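Nucleocapsid (Crimean-congo hemorrhagic fever virus, PDB 4AKL) binds single- and double-stranded RNA, probably takes part in packaging the viral genome, and very likely also cuts double-stranded DNA without sequence specificity. Local coordinates at residues 5-10 and 14-19; 311-316 and 360-365; 339-344 and 380-385. All coordinates share one frame; numbering follows the deposited sequence. Where two conformers were deposited one is given.

Contact 1: 5-10 and 14-19; sequences IEVNSK and NKWFEE
Asn14 starts the contact by closing the first turn of the helix onto Lys10: its backbone N donates to Lys10 O at 2.7 Å, the ordinary i to i+4 bond, with an N-H...O angle of 153°. Its amide carbon CG lies 3.7 Å from the same Lys10 O, because CG stands beside the backbone N (chi1 -74°) and so leans back over the turn. The polar ends go to other parts of the chain, Asn14 OD1 to the hydroxyl of Tyr78 and Lys10 NZ to the carbonyl of Val141. Ser9, the N-cap, starts this helix by bonding through OG to the backbone N of Glu12. Trp16 carries most of the apolar contact. Its CG is anti to the backbone N (chi1 -175°), which swings the indole toward the N-terminal loop. Ile5 CG2 sits over one face in a CH-pi contact, 4.0 Å from the centroid of the five-membered ring, while Ile5 CG1 reaches Trp16 CZ2 at 3.8 Å. Val7 meets the root of the side chain instead, its CG2 3.7 Å from Trp16 CB, the two side chains crossing at about a right angle. Residues 5-7, bent by an inverse gamma turn centred on Glu6, thus fold back along helix 10-24, backbone-bonded to Thr86 and Gly87 at the start of helix 86-98, while Ala81 of helix 77-83 touches both Ile5 and Trp16.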
loop_
_atom_site.group_PDB
_atom_site.type_symbol
_atom_site.label_atom_id
_atom_site.label_comp_id
_atom_site.label_asym_id
_atom_site.label_seq_id
_atom_site.Cartn_x
_atom_site.Cartn_y
_atom_site.Cartn_z
ATOM N N ILE A 5 18.641 19.624 -0.573
ATOM C CA ILE A 5 19.087 18.275 -0.242
ATOM C C ILE A 5 19.761 17.671 -1.487
ATOM O O ILE A 5 19.209 16.783 -2.138
ATOM C CB ILE A 5 17.930 17.357 0.274
ATOM C CG1 ILE A 5 17.005 18.113 1.249
ATOM C CG2 ILE A 5 18.532 16.059 0.896
ATOM C CD1 ILE A 5 15.961 17.244 1.985
ATOM N N GLU A 6 20.969 18.184 -1.784
ATOM C CA GLU A 6 21.769 17.801 -2.942
ATOM C C GLU A 6 22.496 16.516 -2.621
ATOM O O GLU A 6 23.632 16.530 -2.118
ATOM C CB GLU A 6 22.786 18.889 -3.317
ATOM C CG GLU A 6 22.176 20.227 -3.715
ATOM C CD GLU A 6 23.233 21.225 -4.212
ATOM O OE1 GLU A 6 24.459 20.978 -3.989
ATOM O OE2 GLU A 6 22.840 22.254 -4.828
ATOM N N VAL A 7 21.822 15.425 -2.934
ATOM C CA VAL A 7 22.223 14.105 -2.589
ATOM C C VAL A 7 21.877 13.272 -3.776
ATOM O O VAL A 7 20.704 13.223 -4.177
ATOM C CB VAL A 7 21.434 13.613 -1.324
ATOM C CG1 VAL A 7 21.593 12.139 -1.113
ATOM C CG2 VAL A 7 21.891 14.371 -0.074
ATOM N N ASN A 8 22.873 12.620 -4.360
ATOM C CA ASN A 8 22.673 11.782 -5.554
ATOM C C ASN A 8 23.093 10.319 -5.318
ATOM O O ASN A 8 23.260 9.545 -6.281
ATOM C CB ASN A 8 23.466 12.389 -6.743
ATOM C CG ASN A 8 23.128 13.878 -6.998
ATOM O OD1 ASN A 8 22.045 14.242 -7.549
ATOM N ND2 ASN A 8 24.045 14.738 -6.599
ATOM N N SER A 9 23.278 9.937 -4.045
ATOM C CA SER A 9 23.783 8.588 -3.682
ATOM C C SER A 9 23.700 8.359 -2.178
ATOM O O SER A 9 23.542 9.302 -1.397
ATOM C CB SER A 9 25.252 8.373 -4.173
ATOM O OG SER A 9 26.214 9.183 -3.481
ATOM N N LYS A 10 23.816 7.092 -1.779
ATOM C CA LYS A 10 23.818 6.735 -0.370
ATOM C C LYS A 10 24.956 7.479 0.380
ATOM O O LYS A 10 24.688 8.194 1.327
ATOM C CB LYS A 10 23.920 5.200 -0.166
ATOM C CG LYS A 10 23.708 4.801 1.342
ATOM C CD LYS A 10 23.499 3.286 1.595
ATOM C CE LYS A 10 23.802 2.934 3.099
ATOM N NZ LYS A 10 23.018 1.754 3.670
ATOM N N ASN A 14 24.541 9.968 3.349
ATOM C CA ASN A 14 25.030 9.820 4.777
ATOM C C ASN A 14 25.698 11.050 5.316
ATOM O O ASN A 14 25.497 11.406 6.464
ATOM C CB ASN A 14 25.945 8.630 4.955
ATOM C CG ASN A 14 25.207 7.302 4.932
ATOM O OD1 ASN A 14 24.017 7.221 5.164
ATOM N ND2 ASN A 14 25.935 6.251 4.656
ATOM N N LYS A 15 26.464 11.708 4.475
ATOM C CA LYS A 15 27.196 12.912 4.895
ATOM C C LYS A 15 26.247 14.081 5.114
ATOM O O LYS A 15 26.392 14.817 6.099
ATOM C CB LYS A 15 28.289 13.275 3.890
ATOM C CG LYS A 15 29.487 12.362 3.968
ATOM C CD LYS A 15 30.674 12.973 3.219
ATOM C CE LYS A 15 31.952 12.197 3.455
ATOM N NZ LYS A 15 33.149 12.975 3.072
ATOM N N TRP A 16 25.265 14.238 4.211
ATOM C CA TRP A 16 24.282 15.278 4.372
ATOM C C TRP A 16 23.588 15.087 5.731
ATOM O O TRP A 16 23.386 16.039 6.475
ATOM C CB TRP A 16 23.273 15.243 3.213
ATOM C CG TRP A 16 22.312 16.330 3.243
ATOM C CD1 TRP A 16 22.375 17.479 2.542
ATOM C CD2 TRP A 16 21.106 16.381 4.015
ATOM N NE1 TRP A 16 21.274 18.268 2.827
ATOM C CE2 TRP A 16 20.488 17.614 3.739
ATOM C CE3 TRP A 16 20.489 15.502 4.925
ATOM C CZ2 TRP A 16 19.293 17.990 4.328
ATOM C CZ3 TRP A 16 19.328 15.876 5.512
ATOM C CH2 TRP A 16 18.725 17.111 5.213
ATOM N N PHE A 17 23.235 13.847 6.039
ATOM C CA PHE A 17 22.554 13.539 7.290
ATOM C C PHE A 17 23.404 13.758 8.570
ATOM O O PHE A 17 22.859 14.200 9.584
ATOM C CB PHE A 17 22.065 12.101 7.278
ATOM C CG PHE A 17 21.407 11.682 8.544
ATOM C CD1 PHE A 17 20.179 12.181 8.878
ATOM C CD2 PHE A 17 22.028 10.775 9.416
ATOM C CE1 PHE A 17 19.555 11.795 10.054
ATOM C CE2 PHE A 17 21.425 10.381 10.591
ATOM C CZ PHE A 17 20.173 10.895 10.908
ATOM N N GLU A 18 24.701 13.442 8.533
ATOM C CA GLU A 18 25.520 13.552 9.768
ATOM C C GLU A 18 25.590 14.997 10.226
ATOM O O GLU A 18 25.380 15.284 11.418
ATOM C CB GLU A 18 26.923 12.967 9.595
ATOM C CG GLU A 18 26.979 11.456 9.679
ATOM C CD GLU A 18 26.532 10.903 11.044
ATOM O OE1 GLU A 18 27.123 11.275 12.098
ATOM O OE2 GLU A 18 25.592 10.087 11.062
ATOM N N GLU A 19 25.902 15.880 9.275
ATOM C CA GLU A 19 25.829 17.336 9.438
ATOM C C GLU A 19 24.523 17.734 10.120
ATOM O O GLU A 19 24.504 18.357 11.181
ATOM C CB GLU A 19 25.864 18.008 8.035
ATOM C CG GLU A 19 25.585 19.533 8.020
ATOM C CD GLU A 19 24.388 19.980 7.120
ATOM O OE1 GLU A 19 23.440 19.153 6.783
ATOM O OE2 GLU A 19 24.406 21.203 6.757
#

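Contact 2: 311-316 and 360-365; sequences YYWLYK and YELFAD
Trp313 and Leu362 bring the two backbones closest, CA to CA 7.9 Å, where the last turns of helix 306-316 face a type I beta turn running from Tyr360 to Phe363. The turn is closed by Phe363 N bonding to Tyr360 O at 3.0 Å and presents Leu362 to the helix. With CG beside its backbone N (chi1 -53°), Leu362 directs both methyls at the helix surface: CD1 packs 3.7 Å from Lys316 CB and CD2 4.0 Å from the same carbon. Leu362 CD1 also lies 4.1 Å from Trp313 CD1, approaching the indole obliquely, and 4.0 Å from Trp313 O. Across the two segments the contact is therefore one leucine resting against a tryptophan and the aliphatic base of a lysine on the same helix. Lys316 CG lies 3.5 Å above one face of the Tyr312 ring, offset toward the rim; beyond it the chain bends at chi2 and chi3, and NZ forms a salt bridge with Asp107, whose OD1 also bonds the Tyr312 hydroxyl. Trp313 NE1 bonds the carbonyl of Ala378. The indole rests on Met388 of helix 385-392, and Phe363 packs on helix 341-350 and on Ile385, so the turn contacts both helices.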
loop_
_atom_site.group_PDB
_atom_site.type_symbol
_atom_site.label_atom_id
_atom_site.label_comp_id
_atom_site.label_asym_id
_atom_site.label_seq_id
_atom_site.Cartn_x
_atom_site.Cartn_y
_atom_site.Cartn_z
ATOM N N TYR A 311 4.890 9.788 -5.792
ATOM C CA TYR A 311 5.651 10.205 -6.960
ATOM C C TYR A 311 4.763 10.170 -8.229
ATOM O O TYR A 311 4.901 11.037 -9.130
ATOM C CB TYR A 311 6.932 9.361 -7.125
ATOM C CG TYR A 311 8.130 10.051 -6.521
ATOM C CD1 TYR A 311 8.798 11.020 -7.217
ATOM C CD2 TYR A 311 8.564 9.763 -5.236
ATOM C CE1 TYR A 311 9.901 11.683 -6.668
ATOM C CE2 TYR A 311 9.649 10.414 -4.678
ATOM C CZ TYR A 311 10.310 11.373 -5.395
ATOM O OH TYR A 311 11.345 12.019 -4.822
ATOM N N TYR A 312 3.853 9.200 -8.293
ATOM C CA TYR A 312 2.908 9.139 -9.371
ATOM C C TYR A 312 2.073 10.443 -9.421
ATOM O O TYR A 312 1.811 10.985 -10.507
ATOM C CB TYR A 312 2.011 7.930 -9.214
ATOM C CG TYR A 312 0.938 7.866 -10.235
ATOM C CD1 TYR A 312 1.251 7.728 -11.584
ATOM C CD2 TYR A 312 -0.404 7.947 -9.873
ATOM C CE1 TYR A 312 0.249 7.674 -12.564
ATOM C CE2 TYR A 312 -1.434 7.896 -10.867
ATOM C CZ TYR A 312 -1.101 7.757 -12.187
ATOM O OH TYR A 312 -2.094 7.715 -13.163
ATOM N N TRP A 313 1.671 10.952 -8.249
ATOM C CA TRP A 313 0.831 12.153 -8.201
ATOM C C TRP A 313 1.626 13.365 -8.607
ATOM O O TRP A 313 1.100 14.224 -9.317
ATOM C CB TRP A 313 0.139 12.326 -6.826
ATOM C CG TRP A 313 -0.851 11.199 -6.543
ATOM C CD1 TRP A 313 -1.689 10.576 -7.464
ATOM C CD2 TRP A 313 -1.070 10.546 -5.309
ATOM N NE1 TRP A 313 -2.425 9.601 -6.854
ATOM C CE2 TRP A 313 -2.065 9.557 -5.524
ATOM C CE3 TRP A 313 -0.542 10.709 -4.025
ATOM C CZ2 TRP A 313 -2.526 8.749 -4.523
ATOM C CZ3 TRP A 313 -0.992 9.900 -3.030
ATOM C CH2 TRP A 313 -1.981 8.923 -3.275
ATOM N N LEU A 314 2.879 13.440 -8.178
ATOM C CA LEU A 314 3.757 14.471 -8.692
ATOM C C LEU A 314 3.843 14.425 -10.216
ATOM O O LEU A 314 3.653 15.447 -10.886
ATOM C CB LEU A 314 5.141 14.319 -8.154
ATOM C CG LEU A 314 5.454 14.511 -6.699
ATOM C CD1 LEU A 314 6.991 14.411 -6.559
ATOM C CD2 LEU A 314 4.908 15.859 -6.150
ATOM N N TYR A 315 4.090 13.236 -10.760
ATOM C CA TYR A 315 4.149 13.067 -12.211
ATOM C C TYR A 315 2.838 13.540 -12.861
ATOM O O TYR A 315 2.869 14.395 -13.736
ATOM C CB TYR A 315 4.537 11.625 -12.559
ATOM C CG TYR A 315 4.169 11.217 -13.906
ATOM C CD1 TYR A 315 4.962 11.575 -15.016
ATOM C CD2 TYR A 315 3.048 10.472 -14.119
ATOM C CE1 TYR A 315 4.593 11.154 -16.323
ATOM C CE2 TYR A 315 2.680 10.069 -15.416
ATOM C CZ TYR A 315 3.458 10.414 -16.496
ATOM O OH TYR A 315 3.060 9.992 -17.766
ATOM N N LYS A 316 1.697 13.031 -12.401
ATOM C CA LYS A 316 0.420 13.424 -12.967
ATOM C C LYS A 316 0.104 14.904 -12.864
ATOM O O LYS A 316 -0.552 15.403 -13.725
ATOM C CB LYS A 316 -0.741 12.666 -12.330
ATOM C CG LYS A 316 -0.770 11.235 -12.666
ATOM C CD LYS A 316 -0.951 10.946 -14.218
ATOM C CE LYS A 316 -2.428 10.929 -14.592
ATOM N NZ LYS A 316 -2.619 10.273 -15.911
ATOM N N TYR A 360 -5.322 19.022 -8.055
ATOM C CA TYR A 360 -6.691 19.058 -7.584
ATOM C C TYR A 360 -7.555 18.134 -8.435
ATOM O O TYR A 360 -8.407 17.404 -7.898
ATOM C CB TYR A 360 -7.293 20.484 -7.663
ATOM C CG TYR A 360 -8.675 20.621 -7.016
ATOM C CD1 TYR A 360 -9.850 20.182 -7.690
ATOM C CD2 TYR A 360 -8.811 21.168 -5.755
ATOM C CE1 TYR A 360 -11.118 20.275 -7.087
ATOM C CE2 TYR A 360 -10.116 21.296 -5.133
ATOM C CZ TYR A 360 -11.250 20.853 -5.799
ATOM O OH TYR A 360 -12.518 20.984 -5.199
ATOM N N GLU A 361 -7.345 18.148 -9.736
ATOM C CA GLU A 361 -8.179 17.349 -10.641
ATOM C C GLU A 361 -8.030 15.841 -10.433
ATOM O O GLU A 361 -8.900 15.076 -10.856
ATOM C CB GLU A 361 -7.923 17.712 -12.073
ATOM C CG GLU A 361 -8.876 17.072 -13.112
ATOM C CD GLU A 361 -10.399 17.479 -12.995
ATOM O OE1 GLU A 361 -10.878 17.997 -11.943
ATOM O OE2 GLU A 361 -11.105 17.253 -13.980
ATOM N N LEU A 362 -6.964 15.439 -9.768
ATOM C CA LEU A 362 -6.783 14.035 -9.372
ATOM C C LEU A 362 -7.722 13.561 -8.210
ATOM O O LEU A 362 -8.023 12.363 -8.088
ATOM C CB LEU A 362 -5.324 13.769 -9.032
ATOM C CG LEU A 362 -4.303 14.162 -10.092
ATOM C CD1 LEU A 362 -2.884 13.835 -9.581
ATOM C CD2 LEU A 362 -4.590 13.509 -11.456
ATOM N N PHE A 363 -8.189 14.488 -7.378
ATOM C CA PHE A 363 -9.043 14.124 -6.246
ATOM C C PHE A 363 -10.258 13.325 -6.627
ATOM O O PHE A 363 -10.986 13.697 -7.544
ATOM C CB PHE A 363 -9.527 15.355 -5.468
ATOM C CG PHE A 363 -8.466 16.050 -4.654
ATOM C CD1 PHE A 363 -7.490 15.387 -4.030
ATOM C CD2 PHE A 363 -8.515 17.444 -4.486
ATOM C CE1 PHE A 363 -6.509 16.051 -3.250
ATOM C CE2 PHE A 363 -7.557 18.101 -3.742
ATOM C CZ PHE A 363 -6.547 17.380 -3.104
ATOM N N ALA A 364 -10.506 12.245 -5.909
ATOM C CA ALA A 364 -11.719 11.447 -6.164
ATOM C C ALA A 364 -12.816 11.591 -5.093
ATOM O O ALA A 364 -13.821 10.848 -5.093
ATOM C CB ALA A 364 -11.336 9.953 -6.334
ATOM N N ASP A 365 -12.632 12.519 -4.177
ATOM C CA ASP A 365 -13.532 12.636 -3.011
ATOM C C ASP A 365 -15.015 12.667 -3.358
ATOM O O ASP A 365 -15.806 12.042 -2.695
ATOM C CB ASP A 365 -13.215 13.893 -2.175
ATOM C CG ASP A 365 -11.736 13.912 -1.702
ATOM O OD1 ASP A 365 -10.844 14.048 -2.528
ATOM O OD2 ASP A 365 -11.495 13.745 -0.505
#

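Contact 3: 339-344 and 380-385; sequences RGTKKM and LTAGRI
Apolar contacts join the two segments: methyls of Thr341, Met344 and Ala382 and the CG1 methylene of Ile385 meet where the first turn of helix 341-350 faces the turn leading into helix 385-392. The tightest pair is Thr341 CG2 with Ala382 CB at 3.5 Å, a close contact. Met344 reaches across with its terminal methyl: CG is anti to the backbone N (chi1 -178°), and bends at the next two torsions carry CE to 3.9 Å from Ile385 CG1 and 4.1 Å from Ala382 CB. The two longer side chains cross obliquely, and Leu334 of helix 324-336 touches both.

Hydrogen bonds work within each segment. Gly340 O, at the N-cap residue, accepts from Met344 N at 3.0 Å. Thr381 OG1 accepts from Arg384 N at 3.0 Å, an ST motif, and Ile385 N bonds to Ala382 O at 3.2 Å in a type I beta turn. Arg384 NH1 in turn bonds the carbonyls of Val379 and His376.

The polar bonds thus lie within each turn or run to other parts of the chain, whereas the fit between the turns rests on van der Waals packing, from exposed Thr341 to buried Met344 and Ile385.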
loop_
_atom_site.group_PDB
_atom_site.type_symbol
_atom_site.label_atom_id
_atom_site.label_comp_id
_atom_site.label_asym_id
_atom_site.label_seq_id
_atom_site.Cartn_x
_atom_site.Cartn_y
_atom_site.Cartn_z
ATOM N N ARG A 339 -5.059 22.888 9.161
ATOM C CA ARG A 339 -6.255 23.620 8.804
ATOM C C ARG A 339 -7.177 22.659 8.146
ATOM O O ARG A 339 -6.807 21.507 7.914
ATOM C CB ARG A 339 -5.955 24.831 7.899
ATOM C CG ARG A 339 -5.661 24.565 6.419
ATOM C CD ARG A 339 -4.338 23.892 6.161
ATOM N NE ARG A 339 -3.159 24.610 6.685
ATOM C CZ ARG A 339 -2.486 25.594 6.062
ATOM N NH1 ARG A 339 -2.847 26.046 4.855
ATOM N NH2 ARG A 339 -1.430 26.143 6.673
ATOM N N GLY A 340 -8.387 23.148 7.878
ATOM C CA GLY A 340 -9.406 22.358 7.239
ATOM C C GLY A 340 -9.063 21.874 5.832
ATOM O O GLY A 340 -8.258 22.503 5.111
ATOM N N THR A 341 -9.685 20.738 5.482
ATOM C CA THR A 341 -9.614 20.149 4.196
ATOM C C THR A 341 -10.118 21.099 3.156
ATOM O O THR A 341 -9.572 21.165 2.054
ATOM C CB THR A 341 -10.497 18.928 4.141
ATOM O OG1 THR A 341 -9.964 17.948 5.029
ATOM C CG2 THR A 341 -10.586 18.342 2.716
ATOM N N LYS A 342 -11.167 21.839 3.479
ATOM C CA LYS A 342 -11.677 22.747 2.511
ATOM C C LYS A 342 -10.637 23.831 2.193
ATOM O O LYS A 342 -10.431 24.131 1.035
ATOM C CB LYS A 342 -13.052 23.314 2.909
ATOM C CG LYS A 342 -13.716 24.153 1.811
ATOM C CD LYS A 342 -14.523 23.322 0.797
ATOM C CE LYS A 342 -13.706 22.229 0.088
ATOM N NZ LYS A 342 -14.467 21.567 -0.916
ATOM N N LYS A 343 -9.971 24.367 3.207
ATOM C CA LYS A 343 -8.921 25.369 2.989
ATOM C C LYS A 343 -7.728 24.834 2.224
ATOM O O LYS A 343 -7.140 25.559 1.431
ATOM C CB LYS A 343 -8.443 25.973 4.338
ATOM C CG LYS A 343 -9.486 26.872 5.013
ATOM C CD LYS A 343 -9.172 27.012 6.516
ATOM C CE LYS A 343 -10.067 28.032 7.208
ATOM N NZ LYS A 343 -11.512 27.973 6.774
ATOM N N MET A 344 -7.344 23.569 2.456
ATOM C CA MET A 344 -6.254 22.941 1.663
ATOM C C MET A 344 -6.717 22.868 0.203
ATOM O O MET A 344 -5.986 23.196 -0.704
ATOM C CB MET A 344 -5.958 21.561 2.236
ATOM C CG MET A 344 -4.858 20.773 1.620
ATOM S SD MET A 344 -5.405 19.891 0.148
ATOM C CE MET A 344 -6.249 18.572 1.037
ATOM N N LEU A 380 -5.751 9.686 -5.872
ATOM C CA LEU A 380 -5.671 10.728 -4.859
ATOM C C LEU A 380 -7.022 11.085 -4.252
ATOM O O LEU A 380 -8.046 10.980 -4.896
ATOM C CB LEU A 380 -5.019 11.980 -5.426
ATOM C CG LEU A 380 -4.601 13.076 -4.416
ATOM C CD1 LEU A 380 -3.610 12.538 -3.342
ATOM C CD2 LEU A 380 -3.972 14.238 -5.147
ATOM N N THR A 381 -6.983 11.478 -2.990
ATOM C CA THR A 381 -8.116 12.029 -2.236
ATOM C C THR A 381 -7.537 13.076 -1.283
ATOM O O THR A 381 -6.300 13.121 -1.061
ATOM C CB THR A 381 -8.882 10.997 -1.324
ATOM O OG1 THR A 381 -7.975 10.461 -0.370
ATOM C CG2 THR A 381 -9.502 9.869 -2.119
ATOM N N ALA A 382 -8.424 13.915 -0.717
ATOM C CA ALA A 382 -8.016 14.916 0.268
ATOM C C ALA A 382 -7.277 14.208 1.414
ATOM O O ALA A 382 -6.229 14.650 1.808
ATOM C CB ALA A 382 -9.256 15.767 0.799
ATOM N N GLY A 383 -7.805 13.082 1.905
ATOM C CA GLY A 383 -7.165 12.354 2.965
ATOM C C GLY A 383 -5.821 11.736 2.552
ATOM O O GLY A 383 -4.963 11.563 3.399
ATOM N N ARG A 384 -5.613 11.435 1.267
ATOM C CA ARG A 384 -4.294 10.922 0.775
ATOM C C ARG A 384 -3.233 11.978 0.593
ATOM O O ARG A 384 -2.082 11.651 0.407
ATOM C CB ARG A 384 -4.517 10.093 -0.473
ATOM C CG ARG A 384 -5.047 8.691 -0.071
ATOM C CD ARG A 384 -5.456 7.881 -1.265
ATOM N NE ARG A 384 -5.678 6.493 -0.894
ATOM C CZ ARG A 384 -6.003 5.523 -1.717
ATOM N NH1 ARG A 384 -6.156 5.742 -3.039
ATOM N NH2 ARG A 384 -6.180 4.307 -1.204
ATOM N N ILE A 385 -3.584 13.268 0.721
ATOM C CA ILE A 385 -2.595 14.325 0.666
ATOM C C ILE A 385 -1.515 14.090 1.775
ATOM O O ILE A 385 -0.309 14.389 1.565
ATOM C CB ILE A 385 -3.261 15.742 0.693
ATOM C CG1 ILE A 385 -3.817 16.111 -0.719
ATOM C CG2 ILE A 385 -2.277 16.819 1.103
ATOM C CD1 ILE A 385 -2.764 16.518 -1.831
#

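From the N terminus, contact 1 closes a very short loop, folding residues 5-10 back on the helix they begin. It is finished long before the others open, its centre about 29 Å from that of contact 2 and about 31 Å from that of contact 3. Those two cross along the chain, in the order 311-316, 339-344, 360-365, 380-385, closing loops of 43 and 35 intervening residues. They touch: Ala364 N lies 2.9 Å from Leu380 O and Asp365 OD1 3.0 Å from Ala382 N, both probable hydrogen bonds. Segments 360-365 and 380-385 thereby link helix 306-316 to helix 341-350, while contact 1 lays the N-terminal residues on helix 10-24, near helices 77-83 and 86-98.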